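Local coordinates for protein GlcNAc-alpha-1,4-Gal-releasing endo-beta-galactosidase (PDB 1UPS) that probably hydrolyses internal beta-galactosidic linkages of glycans, releasing the disaccharide GlcNAc-alpha-1,4-Gal, and binds a calcium ion, at residues E46-C57 with T112-G123. Sequence-based numbering, arbitrary orientation. Where two conformers were deposited one is given.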
loop_
_atom_site.group_PDB
_atom_site.type_symbol
_atom_site.label_atom_id
_atom_site.label_comp_id
_atom_site.label_asym_id
_atom_site.label_seq_id
_atom_site.Cartn_x
_atom_site.Cartn_y
_atom_site.Cartn_z
ATOM N N GLU A 46 -9.007 23.713 -10.249
ATOM C CA GLU A 46 -10.057 23.372 -9.302
ATOM C C GLU A 46 -9.710 22.076 -8.565
ATOM O O GLU A 46 -10.326 21.759 -7.543
ATOM C CB GLU A 46 -11.425 23.267 -10.007
ATOM C CG GLU A 46 -12.020 24.612 -10.436
ATOM C CD GLU A 46 -12.171 25.609 -9.291
ATOM O OE1 GLU A 46 -11.773 26.784 -9.468
ATOM O OE2 GLU A 46 -12.695 25.232 -8.215
ATOM N N LYS A 47 -8.716 21.338 -9.062
ATOM C CA LYS A 47 -8.332 20.045 -8.462
ATOM C C LYS A 47 -6.935 20.059 -7.839
ATOM O O LYS A 47 -6.691 19.377 -6.830
ATOM C CB LYS A 47 -8.397 18.935 -9.522
ATOM C CG LYS A 47 -9.785 18.721 -10.096
ATOM C CD LYS A 47 -9.833 17.653 -11.180
ATOM C CE LYS A 47 -11.313 17.445 -11.618
ATOM N NZ LYS A 47 -11.447 16.700 -12.892
ATOM N N TRP A 48 -6.024 20.818 -8.455
ATOM C CA TRP A 48 -4.594 20.778 -8.108
ATOM C C TRP A 48 -3.978 22.159 -7.935
ATOM O O TRP A 48 -4.351 23.122 -8.637
ATOM C CB TRP A 48 -3.783 20.062 -9.211
ATOM C CG TRP A 48 -4.285 18.696 -9.529
ATOM C CD1 TRP A 48 -5.073 18.338 -10.592
ATOM C CD2 TRP A 48 -4.061 17.502 -8.772
ATOM N NE1 TRP A 48 -5.337 16.987 -10.550
ATOM C CE2 TRP A 48 -4.750 16.453 -9.432
ATOM C CE3 TRP A 48 -3.351 17.209 -7.591
ATOM C CZ2 TRP A 48 -4.731 15.128 -8.972
ATOM C CZ3 TRP A 48 -3.335 15.887 -7.123
ATOM C CH2 TRP A 48 -4.037 14.864 -7.812
ATOM N N THR A 49 -3.000 22.231 -7.037
ATOM C CA THR A 49 -2.027 23.307 -7.064
ATOM C C THR A 49 -0.666 22.778 -7.545
ATOM O O THR A 49 -0.343 21.606 -7.329
ATOM C CB THR A 49 -1.953 24.031 -5.699
ATOM O OG1 THR A 49 -1.095 25.176 -5.823
ATOM C CG2 THR A 49 -1.306 23.160 -4.585
ATOM N N ASP A 50 0.107 23.623 -8.225
ATOM C CA ASP A 50 1.407 23.200 -8.764
ATOM C C ASP A 50 2.586 23.721 -7.931
ATOM O O ASP A 50 3.635 24.107 -8.449
ATOM C CB ASP A 50 1.536 23.518 -10.265
ATOM C CG ASP A 50 1.254 24.970 -10.598
ATOM O OD1 ASP A 50 1.349 25.319 -11.808
ATOM O OD2 ASP A 50 0.916 25.820 -9.745
ATOM N N TYR A 51 2.405 23.696 -6.617
ATOM C CA TYR A 51 3.476 24.008 -5.688
ATOM C C TYR A 51 3.624 22.869 -4.688
ATOM O O TYR A 51 2.613 22.285 -4.242
ATOM C CB TYR A 51 3.153 25.286 -4.923
ATOM C CG TYR A 51 3.197 26.547 -5.760
ATOM C CD1 TYR A 51 2.102 26.926 -6.540
ATOM C CD2 TYR A 51 4.318 27.374 -5.744
ATOM C CE1 TYR A 51 2.138 28.089 -7.316
ATOM C CE2 TYR A 51 4.364 28.549 -6.508
ATOM C CZ TYR A 51 3.267 28.896 -7.284
ATOM O OH TYR A 51 3.291 30.057 -8.022
ATOM N N TYR A 52 4.870 22.599 -4.297
ATOM C CA TYR A 52 5.172 21.524 -3.369
ATOM C C TYR A 52 5.196 22.112 -1.942
ATOM O O TYR A 52 6.030 22.963 -1.648
ATOM C CB TYR A 52 6.531 20.892 -3.758
ATOM C CG TYR A 52 6.971 19.716 -2.893
ATOM C CD1 TYR A 52 6.033 18.877 -2.280
ATOM C CD2 TYR A 52 8.330 19.440 -2.704
ATOM C CE1 TYR A 52 6.454 17.786 -1.463
ATOM C CE2 TYR A 52 8.761 18.360 -1.912
ATOM C CZ TYR A 52 7.815 17.543 -1.297
ATOM O OH TYR A 52 8.249 16.502 -0.499
ATOM N N LEU A 53 4.268 21.684 -1.076
ATOM C CA LEU A 53 4.242 22.120 0.351
ATOM C C LEU A 53 4.739 23.565 0.583
ATOM O O LEU A 53 5.658 23.796 1.377
ATOM C CB LEU A 53 5.015 21.135 1.245
ATOM C CG LEU A 53 4.557 19.673 1.163
ATOM C CD1 LEU A 53 5.567 18.740 1.857
ATOM C CD2 LEU A 53 3.153 19.499 1.762
ATOM N N PRO A 54 4.127 24.532 -0.109
ATOM C CA PRO A 54 4.665 25.906 -0.137
ATOM C C PRO A 54 4.678 26.627 1.219
ATOM O O PRO A 54 5.439 27.589 1.375
ATOM C CB PRO A 54 3.769 26.618 -1.151
ATOM C CG PRO A 54 2.467 25.831 -1.144
ATOM C CD PRO A 54 2.911 24.394 -0.935
ATOM N N HIS A 55 3.893 26.156 2.185
ATOM C CA HIS A 55 3.896 26.739 3.536
ATOM C C HIS A 55 5.228 26.587 4.284
ATOM O O HIS A 55 5.469 27.311 5.268
ATOM C CB HIS A 55 2.769 26.143 4.377
ATOM C CG HIS A 55 2.752 24.647 4.383
ATOM N ND1 HIS A 55 2.309 23.908 3.310
ATOM C CD2 HIS A 55 3.146 23.755 5.321
ATOM C CE1 HIS A 55 2.410 22.621 3.591
ATOM N NE2 HIS A 55 2.914 22.498 4.807
ATOM N N TRP A 56 6.098 25.669 3.845
ATOM C CA TRP A 56 7.402 25.505 4.517
ATOM C C TRP A 56 8.455 26.513 4.052
ATOM O O TRP A 56 9.478 26.666 4.698
ATOM C CB TRP A 56 7.969 24.082 4.391
ATOM C CG TRP A 56 7.087 23.022 5.002
ATOM C CD1 TRP A 56 6.692 21.846 4.417
ATOM C CD2 TRP A 56 6.487 23.047 6.305
ATOM N NE1 TRP A 56 5.883 21.142 5.277
ATOM C CE2 TRP A 56 5.737 21.852 6.444
ATOM C CE3 TRP A 56 6.501 23.966 7.379
ATOM C CZ2 TRP A 56 4.989 21.556 7.594
ATOM C CZ3 TRP A 56 5.776 23.668 8.540
ATOM C CH2 TRP A 56 5.014 22.465 8.632
ATOM N N CYS A 57 8.197 27.214 2.953
ATOM C CA CYS A 57 9.250 27.967 2.281
ATOM C C CYS A 57 9.000 29.468 2.380
ATOM O O CYS A 57 7.905 29.939 2.064
ATOM C CB CYS A 57 9.322 27.521 0.822
ATOM S SG CYS A 57 9.119 25.726 0.618
ATOM N N THR A 112 9.999 21.641 11.780
ATOM C CA THR A 112 10.216 23.077 11.952
ATOM C C THR A 112 9.038 23.795 12.648
ATOM O O THR A 112 7.891 23.336 12.582
ATOM C CB THR A 112 10.526 23.745 10.605
ATOM O OG1 THR A 112 10.822 25.136 10.823
ATOM C CG2 THR A 112 9.274 23.781 9.696
ATOM N N THR A 113 9.321 24.919 13.316
ATOM C CA THR A 113 8.233 25.755 13.833
ATOM C C THR A 113 7.919 26.891 12.869
ATOM O O THR A 113 7.041 27.716 13.134
ATOM C CB THR A 113 8.558 26.327 15.235
ATOM O OG1 THR A 113 9.870 26.917 15.225
ATOM C CG2 THR A 113 8.662 25.210 16.261
ATOM N N ASP A 114 8.651 26.935 11.762
ATOM C CA ASP A 114 8.530 28.003 10.770
ATOM C C ASP A 114 7.483 27.706 9.677
ATOM O O ASP A 114 7.833 27.454 8.520
ATOM C CB ASP A 114 9.886 28.246 10.098
ATOM C CG ASP A 114 10.820 29.127 10.917
ATOM O OD1 ASP A 114 10.461 29.599 12.030
ATOM O OD2 ASP A 114 11.970 29.404 10.503
ATOM N N ASN A 115 6.201 27.751 10.033
ATOM C CA ASN A 115 5.124 27.663 9.041
ATOM C C ASN A 115 4.803 29.038 8.456
ATOM O O ASN A 115 4.834 30.048 9.182
ATOM C CB ASN A 115 3.864 27.088 9.697
ATOM C CG ASN A 115 2.706 26.979 8.733
ATOM O OD1 ASN A 115 2.705 26.117 7.858
ATOM N ND2 ASN A 115 1.709 27.860 8.885
ATOM N N HIS A 116 4.490 29.081 7.162
ATOM C CA HIS A 116 3.985 30.290 6.511
ATOM C C HIS A 116 2.512 30.130 6.164
ATOM O O HIS A 116 2.134 29.232 5.394
ATOM C CB HIS A 116 4.825 30.647 5.284
ATOM C CG HIS A 116 6.288 30.714 5.579
ATOM N ND1 HIS A 116 6.897 31.857 6.054
ATOM C CD2 HIS A 116 7.252 29.766 5.524
ATOM C CE1 HIS A 116 8.180 31.612 6.258
ATOM N NE2 HIS A 116 8.421 30.353 5.941
ATOM N N GLU A 117 1.684 31.000 6.745
ATOM C CA GLU A 117 0.222 30.840 6.703
ATOM C C GLU A 117 -0.351 30.781 5.290
ATOM O O GLU A 117 0.029 31.582 4.413
ATOM C CB GLU A 117 -0.478 31.951 7.506
ATOM N N ARG A 118 -1.257 29.822 5.076
ATOM C CA ARG A 118 -1.921 29.645 3.781
ATOM C C ARG A 118 -3.420 29.761 3.974
ATOM O O ARG A 118 -3.950 29.411 5.041
ATOM C CB ARG A 118 -1.614 28.268 3.159
ATOM C CG ARG A 118 -0.139 27.852 3.140
ATOM C CD ARG A 118 0.743 28.515 2.073
ATOM N NE ARG A 118 0.252 28.349 0.707
ATOM C CZ ARG A 118 0.625 29.102 -0.324
ATOM N NH1 ARG A 118 1.495 30.104 -0.148
ATOM N NH2 ARG A 118 0.117 28.874 -1.534
ATOM N N ASN A 119 -4.108 30.248 2.944
ATOM C CA ASN A 119 -5.566 30.224 2.942
ATOM C C ASN A 119 -5.988 28.818 2.543
ATOM O O ASN A 119 -5.729 28.387 1.422
ATOM C CB ASN A 119 -6.144 31.254 1.969
ATOM C CG ASN A 119 -5.836 32.692 2.381
ATOM O OD1 ASN A 119 -5.747 33.017 3.574
ATOM N ND2 ASN A 119 -5.679 33.564 1.388
ATOM N N GLU A 120 -6.623 28.103 3.466
ATOM C CA GLU A 120 -6.934 26.693 3.237
ATOM C C GLU A 120 -7.713 26.487 1.953
ATOM O O GLU A 120 -8.735 27.150 1.709
ATOM C CB GLU A 120 -7.684 26.115 4.438
ATOM C CG GLU A 120 -7.967 24.621 4.331
ATOM C CD GLU A 120 -8.771 24.094 5.510
ATOM O OE1 GLU A 120 -8.957 24.827 6.518
ATOM O OE2 GLU A 120 -9.210 22.933 5.443
ATOM N N TRP A 121 -7.214 25.561 1.130
ATOM C CA TRP A 121 -7.889 25.169 -0.105
ATOM C C TRP A 121 -7.819 23.645 -0.278
ATOM O O TRP A 121 -6.790 23.020 0.007
ATOM C CB TRP A 121 -7.276 25.920 -1.310
ATOM C CG TRP A 121 -7.739 25.392 -2.646
ATOM C CD1 TRP A 121 -8.861 25.766 -3.352
ATOM C CD2 TRP A 121 -7.094 24.385 -3.424
ATOM N NE1 TRP A 121 -8.950 25.039 -4.517
ATOM C CE2 TRP A 121 -7.877 24.180 -4.588
ATOM C CE3 TRP A 121 -5.914 23.632 -3.264
ATOM C CZ2 TRP A 121 -7.513 23.265 -5.592
ATOM C CZ3 TRP A 121 -5.571 22.697 -4.244
ATOM C CH2 TRP A 121 -6.366 22.531 -5.398
ATOM N N ARG A 122 -8.925 23.046 -0.719
ATOM C CA ARG A 122 -9.008 21.599 -0.841
ATOM C C ARG A 122 -9.563 21.248 -2.214
ATOM O O ARG A 122 -10.781 21.374 -2.459
ATOM C CB ARG A 122 -9.880 20.986 0.274
ATOM C CG ARG A 122 -9.479 21.428 1.698
ATOM C CD ARG A 122 -10.464 21.015 2.761
ATOM N NE ARG A 122 -10.383 19.608 3.164
ATOM C CZ ARG A 122 -9.804 19.181 4.286
ATOM N NH1 ARG A 122 -9.824 17.889 4.593
ATOM N NH2 ARG A 122 -9.188 20.046 5.097
ATOM N N GLY A 123 -8.662 20.839 -3.106
ATOM C CA GLY A 123 -9.027 20.351 -4.431
ATOM C C GLY A 123 -9.733 19.013 -4.344
ATOM O O GLY A 123 -10.836 18.828 -4.898
HETATM O O HOH W 1 11.126 28.888 6.745
#
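His55 and His116 join the two segments through one backbone bond: His116 N donates to His55 O at 2.8 Å. The His116 ring follows that bond, its CD2 edge turned to the same carbonyl and one face lying under Cys57 O, 3.5 Å from CD2. On the His55 side, Asn115 OD1 packs against the imidazole edge, 3.5 Å from CD2, with ring and amide planes 49° apart; the strongest polar partner of Asn115 is Trp105, outside both segments. Arg118 bends at chi2 and chi3, which lays its guanidinium face over Pro54 CG, 3.8 Å from NE. Both segments belong to the GH16 domain, a concanavalin-clan beta-sandwich, where segment 46-57 packs on strand 94-99, an outermost strand of the six-stranded sheet, while 121-122 pairs with 101-102. Thr112 CG2 reaches Trp56 CE3 at 3.6 Å. At the far end, with CG anti to the backbone N (chi1 170°), Trp121 pushes CH2 to within 3.5 Å of Lys47 O, and Gly123 CA makes a CA-H...O contact to that oxygen. Further out, Asp102 holds Arg118 by a salt bridge, Ile106 O accepts from His55 NE2, and Cys57 is joined to Cys86 by a disulfide.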